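16S rRNA (guanine(1405)-N(7))-methyltransferase (Klebsiella pneumoniae, PDB 6PI9) probably methylates N7 of guanine 1405 in 16S rRNA, using S-adenosyl-L-methionine as methyl donor and thereby conferring resistance to aminoglycosides. Local coordinates at residues A[44-47]-A[48-51]; A[15-18]-A[19-22]; A[29-32]-A[33-37]; A[126-129]-A[130-134]. One frame throughout, in Å; residues are numbered along the deposited sequence. Where two conformers were deposited one is given.

Contact 1 (A[44-47]-A[48-51]); sequences AEKA and ARTH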
# COMPACT_ATOMS: atom_id res chain seq x y z
N ALA A 44 0.19 13.10 16.89
CA ALA A 44 -0.36 11.77 17.12
C ALA A 44 -1.50 11.48 16.16
O ALA A 44 -1.67 10.33 15.71
CB ALA A 44 -0.88 11.65 18.57
N GLU A 45 -2.31 12.51 15.86
CA GLU A 45 -3.40 12.39 14.90
C GLU A 45 -2.86 12.04 13.51
O GLU A 45 -3.39 11.17 12.83
CB GLU A 45 -4.19 13.72 14.88
CG GLU A 45 -5.35 13.80 13.87
CD GLU A 45 -5.85 15.25 13.68
OE1 GLU A 45 -5.57 16.11 14.55
OE2 GLU A 45 -6.52 15.53 12.66
N LYS A 46 -1.88 12.81 13.03
CA LYS A 46 -1.29 12.47 11.73
C LYS A 46 -0.72 11.05 11.74
O LYS A 46 -0.89 10.29 10.78
CB LYS A 46 -0.19 13.48 11.36
CG LYS A 46 -0.67 14.92 11.22
CD LYS A 46 0.50 15.98 11.09
CE LYS A 46 -0.11 17.40 11.09
NZ LYS A 46 0.86 18.55 11.18
N ALA A 47 -0.01 10.69 12.82
CA ALA A 47 0.54 9.32 12.89
C ALA A 47 -0.57 8.28 12.87
O ALA A 47 -0.42 7.20 12.28
CB ALA A 47 1.41 9.15 14.14
N ALA A 48 -1.69 8.58 13.50
CA ALA A 48 -2.78 7.60 13.54
C ALA A 48 -3.44 7.50 12.18
O ALA A 48 -3.83 6.41 11.75
CB ALA A 48 -3.83 8.01 14.58
N ARG A 49 -3.59 8.63 11.50
CA ARG A 49 -4.13 8.59 10.15
C ARG A 49 -3.24 7.73 9.27
O ARG A 49 -3.73 6.88 8.51
CB ARG A 49 -4.26 10.02 9.63
CG ARG A 49 -4.99 10.10 8.33
CD ARG A 49 -5.63 11.47 8.15
NE ARG A 49 -4.92 12.55 8.81
CZ ARG A 49 -5.45 13.38 9.72
NH1 ARG A 49 -6.73 13.24 10.09
NH2 ARG A 49 -4.70 14.36 10.25
N THR A 50 -1.92 7.93 9.35
CA THR A 50 -1.03 7.09 8.53
C THR A 50 -1.17 5.61 8.86
O THR A 50 -1.31 4.78 7.96
CB THR A 50 0.41 7.55 8.71
OG1 THR A 50 0.51 8.87 8.19
CG2 THR A 50 1.31 6.66 7.87
N HIS A 51 -1.12 5.27 10.15
CA HIS A 51 -1.31 3.89 10.63
C HIS A 51 -2.61 3.29 10.09
O HIS A 51 -2.63 2.19 9.51
CB HIS A 51 -1.31 3.89 12.18
CG HIS A 51 -1.44 2.54 12.85
ND1 HIS A 51 -2.48 1.67 12.58
CD2 HIS A 51 -0.74 1.98 13.87
CE1 HIS A 51 -2.37 0.60 13.36
NE2 HIS A 51 -1.33 0.77 14.16
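With CG anti to the backbone N in both residues (chi1 177° in E45, -171° in R49), E45 and R49 send their side chains the same way, side by side, one helical turn apart. E45 runs on extended, whereas R49 bends at chi3 and brings its guanidinium back over the preceding turn. E45 OE2 then lies in the guanidinium plane, 3.2 Å from R49 NH2, in a salt bridge; a weaker bond of 3.4 Å joins the same OE2 to R49 NH1. The arginine meets OE2 from above the carboxylate plane, and the two flat groups stand 75° apart. E45 O sits over one face of the guanidinium, toward its rim, while accepting from R49 N at 2.9 Å. This is an i to i+4 ion pair on helix 41-57; through A44, A47 and A48 the helix packs on helix 24-34, while E45 also meets A9, A12 and L13 of helix 4-14. One residue along, K46 O takes T50 N at 2.9 Å, and T50 OG1 adds a weak bond to the same carbonyl at 3.3 Å. That hydroxyl is also hydrogen-bonded to R94 NE of the second subunit, and the R49 side chain packs on the same R94.

Contact 2 (A[15-18]-A[19-22]); sequences SAKN and LRDV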
# COMPACT_ATOMS: atom_id res chain seq x y z
N SER A 15 -14.16 12.07 13.19
CA SER A 15 -15.11 12.72 12.29
C SER A 15 -14.60 12.77 10.84
O SER A 15 -15.26 13.37 10.00
CB SER A 15 -15.45 14.14 12.78
OG SER A 15 -14.27 14.93 12.84
N ALA A 16 -13.47 12.14 10.53
CA ALA A 16 -12.88 12.26 9.19
C ALA A 16 -13.69 11.44 8.17
O ALA A 16 -14.07 10.30 8.45
CB ALA A 16 -11.41 11.82 9.18
N LYS A 17 -13.96 12.04 6.98
CA LYS A 17 -14.72 11.30 5.96
C LYS A 17 -14.06 9.98 5.64
O LYS A 17 -14.75 8.96 5.48
CB LYS A 17 -14.88 12.12 4.67
CG LYS A 17 -15.74 11.41 3.60
CD LYS A 17 -16.48 12.41 2.70
CE LYS A 17 -17.30 13.44 3.52
NZ LYS A 17 -18.21 12.85 4.58
N ASN A 18 -12.73 9.98 5.51
CA ASN A 18 -11.97 8.80 5.16
C ASN A 18 -12.06 7.70 6.18
O ASN A 18 -11.79 6.54 5.85
CB ASN A 18 -10.48 9.12 5.00
CG ASN A 18 -10.21 9.79 3.72
OD1 ASN A 18 -11.16 10.20 3.03
ND2 ASN A 18 -8.93 9.90 3.35
N LEU A 19 -12.38 8.03 7.42
CA LEU A 19 -12.42 7.00 8.43
C LEU A 19 -13.84 6.64 8.80
O LEU A 19 -14.03 5.87 9.75
CB LEU A 19 -11.61 7.43 9.66
CG LEU A 19 -10.13 7.62 9.29
CD1 LEU A 19 -9.36 8.16 10.49
CD2 LEU A 19 -9.52 6.31 8.82
N ARG A 20 -14.84 7.15 8.07
CA ARG A 20 -16.22 7.05 8.54
C ARG A 20 -16.69 5.61 8.65
O ARG A 20 -17.66 5.35 9.37
CB ARG A 20 -17.16 7.83 7.61
CG ARG A 20 -17.21 7.25 6.21
CD ARG A 20 -17.95 8.12 5.24
NE ARG A 20 -19.36 7.81 5.26
CZ ARG A 20 -20.23 8.24 4.36
NH1 ARG A 20 -19.81 9.00 3.34
NH2 ARG A 20 -21.52 7.91 4.46
N ASP A 21 -16.04 4.67 7.95
CA ASP A 21 -16.44 3.27 7.91
C ASP A 21 -15.46 2.35 8.65
O ASP A 21 -15.63 1.13 8.61
CB ASP A 21 -16.61 2.83 6.44
CG ASP A 21 -17.91 3.41 5.80
OD1 ASP A 21 -18.95 3.47 6.48
OD2 ASP A 21 -17.88 3.82 4.60
N VAL A 22 -14.46 2.89 9.35
CA VAL A 22 -13.62 2.10 10.24
C VAL A 22 -14.27 1.98 11.62
O VAL A 22 -14.86 2.94 12.12
CB VAL A 22 -12.22 2.72 10.36
CG1 VAL A 22 -11.36 1.87 11.31
CG2 VAL A 22 -11.55 2.82 8.96
O HOH W 1 -13.66 4.69 6.28
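N18 O and D21 N are joined through water 1, which donates to N18 O at 2.7 Å and accepts from D21 N at 2.9 Å, bridging the two halves of the bend. The direct bonds are backbone ones of i to i+3 spacing: L19 N to A16 O at 3.0 Å, and R20 N to K17 O at 3.2 Å. In both, the donor stands well above the carbonyl plane, by 62° at A16 and 66° at K17, in keeping with the tight winding of a short 3-10 segment. The K17 carbonyl is also brushed by the aliphatic part of R20. Because chi1 of R20 is 64°, CG lies between its own N and carbonyl carbon, and this tucks R20 CG to within 3.1 Å of K17 O. Farther out, the K17 and R20 side chains come near each other, with the like charges K17 NZ and R20 NH1 4.3 Å apart at the surface. L19 is the buried member, its CG 4.4 Å from A16 CB in a loose apolar touch. D21 makes a salt bridge to R148 and a backbone bond with L144, tying the loop to helix 144-157. The whole is a 3-10 turn running into a type I beta turn from L19 to V22, which carries the chain from helix 4-14 toward helix 24-34.

Contact 3 (A[29-32]-A[33-37]); sequences RVFM and ELLPR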
# COMPACT_ATOMS: atom_id res chain seq x y z
N ARG A 29 -8.27 3.00 19.65
CA ARG A 29 -7.13 2.19 20.11
C ARG A 29 -5.83 2.62 19.44
O ARG A 29 -4.79 2.82 20.11
CB ARG A 29 -7.39 0.69 19.83
CG ARG A 29 -6.23 -0.21 20.22
CD ARG A 29 -6.40 -1.71 19.83
NE ARG A 29 -6.75 -1.94 18.42
CZ ARG A 29 -5.88 -1.89 17.40
NH1 ARG A 29 -4.59 -1.65 17.63
NH2 ARG A 29 -6.30 -2.14 16.16
N VAL A 30 -5.85 2.80 18.12
CA VAL A 30 -4.63 3.21 17.40
C VAL A 30 -4.17 4.57 17.90
O VAL A 30 -2.98 4.81 18.16
CB VAL A 30 -4.91 3.22 15.89
CG1 VAL A 30 -3.85 3.98 15.08
CG2 VAL A 30 -5.00 1.77 15.39
N PHE A 31 -5.12 5.49 18.06
CA PHE A 31 -4.69 6.82 18.49
C PHE A 31 -4.11 6.77 19.91
O PHE A 31 -3.11 7.46 20.21
CB PHE A 31 -5.88 7.78 18.37
CG PHE A 31 -5.58 9.19 18.86
CD1 PHE A 31 -4.91 10.11 18.04
CD2 PHE A 31 -5.92 9.55 20.14
CE1 PHE A 31 -4.64 11.39 18.50
CE2 PHE A 31 -5.63 10.82 20.62
CZ PHE A 31 -5.02 11.74 19.80
N MET A 32 -4.75 6.04 20.82
CA MET A 32 -4.24 6.01 22.19
C MET A 32 -2.88 5.30 22.30
O MET A 32 -2.08 5.62 23.20
CB MET A 32 -5.26 5.34 23.12
CG MET A 32 -6.55 6.11 23.27
SD MET A 32 -6.38 7.83 23.75
CE MET A 32 -5.73 7.67 25.42
N GLU A 33 -2.61 4.33 21.43
CA GLU A 33 -1.28 3.72 21.40
C GLU A 33 -0.22 4.74 20.97
O GLU A 33 0.92 4.71 21.46
CB GLU A 33 -1.27 2.52 20.46
CG GLU A 33 -2.03 1.34 21.00
CD GLU A 33 -2.13 0.18 20.00
OE1 GLU A 33 -1.51 0.30 18.92
OE2 GLU A 33 -2.85 -0.82 20.30
N LEU A 34 -0.59 5.67 20.10
CA LEU A 34 0.40 6.63 19.56
C LEU A 34 0.50 7.89 20.40
O LEU A 34 1.57 8.54 20.43
CB LEU A 34 0.04 7.00 18.12
CG LEU A 34 0.16 5.78 17.18
CD1 LEU A 34 -0.54 6.04 15.85
CD2 LEU A 34 1.63 5.45 16.95
N LEU A 35 -0.59 8.22 21.08
CA LEU A 35 -0.64 9.46 21.84
C LEU A 35 0.51 9.62 22.80
O LEU A 35 0.91 10.76 23.02
CB LEU A 35 -1.96 9.59 22.62
CG LEU A 35 -2.05 10.88 23.46
CD1 LEU A 35 -2.05 12.11 22.60
CD2 LEU A 35 -3.29 10.82 24.25
N PRO A 36 1.08 8.62 23.45
CA PRO A 36 2.23 8.91 24.33
C PRO A 36 3.55 9.07 23.61
O PRO A 36 4.52 9.52 24.25
CB PRO A 36 2.28 7.72 25.29
CG PRO A 36 1.43 6.66 24.64
CD PRO A 36 0.42 7.35 23.81
N ARG A 37 3.61 8.86 22.30
CA ARG A 37 4.87 9.07 21.58
C ARG A 37 5.07 10.47 20.94
O ARG A 37 6.13 10.70 20.38
CB ARG A 37 5.00 8.01 20.49
CG ARG A 37 4.70 6.67 21.14
CD ARG A 37 4.78 5.52 20.14
NE ARG A 37 4.21 4.23 20.58
CZ ARG A 37 4.00 3.22 19.73
NH1 ARG A 37 4.30 3.42 18.43
NH2 ARG A 37 3.50 2.04 20.13
O HOH W 2 -1.49 -1.16 16.77
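R29 and E33 lie alongside each other, pointing the same way, and R29 NH1 bonds to E33 OE2 at 3.3 Å in a salt bridge with an N-H...O angle of 158°. OE2 sits at the guanidinium edge, in its plane, yet the arginine comes in from above the carboxylate plane. Water 2 meets that edge too: it lies 2.6 Å from E33 OE1, with a weak bond from R29 NH1. The strongest partner of the arginine is D167, which takes R29 NH2 in a second salt bridge; D167 binds S-adenosyl-L-homocysteine, so R29 links helix 24-34 directly to the wall of the cofactor pocket. Behind the charged pair the backbone is bonded i to i+4, E33 N to R29 O at 3.0 Å and L35 N to F31 O at 2.8 Å. Two apolar pairs follow the turn: V30 CG1 against L34 CD1 at 4.0 Å, and F31 CZ against L35 CD1 at 4.1 Å. A chi1 of 177° puts F31 CG opposite the backbone N, and the ring lies against A9, L10 and L13 of helix 4-14, while V30 and L34 meet helix 41-57, which F31 also touches at A44. At the exposed end, M32 CE touches L35 CD2, and P36 CD rests 3.1 Å from M32 O.

Contact 4 (A[126-129]-A[130-134]); sequences PILL and GSMGV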
# COMPACT_ATOMS: atom_id res chain seq x y z
N PRO A 126 -15.36 -12.42 0.65
CA PRO A 126 -16.52 -13.35 0.71
C PRO A 126 -17.47 -13.20 -0.46
O PRO A 126 -18.22 -14.15 -0.77
CB PRO A 126 -17.18 -13.00 2.05
CG PRO A 126 -16.21 -11.90 2.70
CD PRO A 126 -15.00 -11.89 2.00
N ILE A 127 -17.45 -12.06 -1.14
CA ILE A 127 -18.23 -11.94 -2.37
C ILE A 127 -17.58 -12.74 -3.50
O ILE A 127 -18.26 -13.42 -4.28
CB ILE A 127 -18.41 -10.46 -2.73
CG1 ILE A 127 -19.19 -9.75 -1.62
CG2 ILE A 127 -19.11 -10.32 -4.09
CD1 ILE A 127 -19.28 -8.26 -1.81
N LEU A 128 -16.25 -12.69 -3.61
CA LEU A 128 -15.52 -13.51 -4.57
C LEU A 128 -15.77 -14.99 -4.32
O LEU A 128 -16.18 -15.73 -5.24
CB LEU A 128 -14.03 -13.19 -4.51
CG LEU A 128 -13.09 -13.96 -5.45
CD1 LEU A 128 -13.64 -13.89 -6.90
CD2 LEU A 128 -11.71 -13.35 -5.37
N LEU A 129 -15.52 -15.45 -3.09
CA LEU A 129 -15.88 -16.81 -2.68
C LEU A 129 -17.31 -17.18 -3.03
O LEU A 129 -17.57 -18.25 -3.61
CB LEU A 129 -15.71 -16.96 -1.17
CG LEU A 129 -14.30 -16.87 -0.66
CD1 LEU A 129 -14.34 -17.03 0.88
CD2 LEU A 129 -13.51 -17.96 -1.34
N GLY A 130 -18.26 -16.37 -2.61
CA GLY A 130 -19.64 -16.74 -2.81
C GLY A 130 -19.98 -16.95 -4.27
O GLY A 130 -20.79 -17.83 -4.61
N SER A 131 -19.38 -16.16 -5.15
CA SER A 131 -19.65 -16.34 -6.57
C SER A 131 -19.18 -17.70 -7.07
O SER A 131 -19.73 -18.21 -8.05
CB SER A 131 -18.96 -15.24 -7.37
OG SER A 131 -17.56 -15.36 -7.27
N MET A 132 -18.20 -18.30 -6.39
CA MET A 132 -17.56 -19.53 -6.80
C MET A 132 -18.05 -20.74 -6.01
O MET A 132 -17.37 -21.78 -5.99
CB MET A 132 -16.05 -19.38 -6.71
CG MET A 132 -15.56 -18.26 -7.60
SD MET A 132 -13.77 -18.03 -7.72
CE MET A 132 -13.75 -16.87 -9.09
N GLY A 133 -19.21 -20.61 -5.36
CA GLY A 133 -19.88 -21.70 -4.69
C GLY A 133 -19.58 -21.85 -3.22
O GLY A 133 -20.14 -22.76 -2.59
N VAL A 134 -18.71 -21.01 -2.66
CA VAL A 134 -18.42 -21.03 -1.23
C VAL A 134 -19.33 -19.98 -0.60
O VAL A 134 -19.00 -18.80 -0.54
CB VAL A 134 -16.94 -20.77 -0.95
CG1 VAL A 134 -16.67 -20.77 0.58
CG2 VAL A 134 -16.12 -21.83 -1.70
O HOH W 3 -19.10 -16.31 0.60
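The peptide carbonyl of L129 is gripped from opposite faces of its plane, by M132 N at 2.9 Å on one side and by V134 N at 3.1 Å on the other. Together with G133 N bonded to G130 O, the V134 N bond makes a Schellman motif, with G133 as its C-prime residue at a phi of 94°. It ends helix 125-131 inside the beta-alpha-beta unit that joins strands 117-120 and 137-141 of the Rossmann-like methyltransferase core. The reversal folds V134 back onto the helix: V134 CB comes 4.0 Å from L129 CB, and the valine goes on to pack against V117 and M104. L128, whose CG is anti to its backbone N (chi1 -180°), reaches forward so that its CD1 meets M132 CE at 3.7 Å, the two side chains crossing at a slant; M132 then continues onto A100 and M104 of helix 100-111. Along the helix backbone, G130 N bonds to P126 O at 2.9 Å and S131 N to I127 O at 3.1 Å. Water 3 closes the loop of the turn, donating to P126 O and to V134 O, each at 2.7 Å.

In the fold
Contacts 1 and 3 belong to neighbouring helices and touch directly: L34 packs on A48, and F31 on A44. Each pairs a buried apolar flank with a glutamate-arginine ion pair, but the arginines differ in their surroundings: R29 of contact 3 is salt-bridged to the cofactor-binding D167, whereas R49 of contact 1 packs against R94 of the second subunit. Contact 2 is a surface contact about 13 Å from contact 1 between centres, and it relies on backbone turns and a water, with no opposed charges between its segments. Contact 4 lies across the chain's centre from contacts 1 and 3, about 34 and 37 Å away between centres. Within the Rossmann-like core, it ends a helix by backbone capping, with apolar side chains packed around the turn.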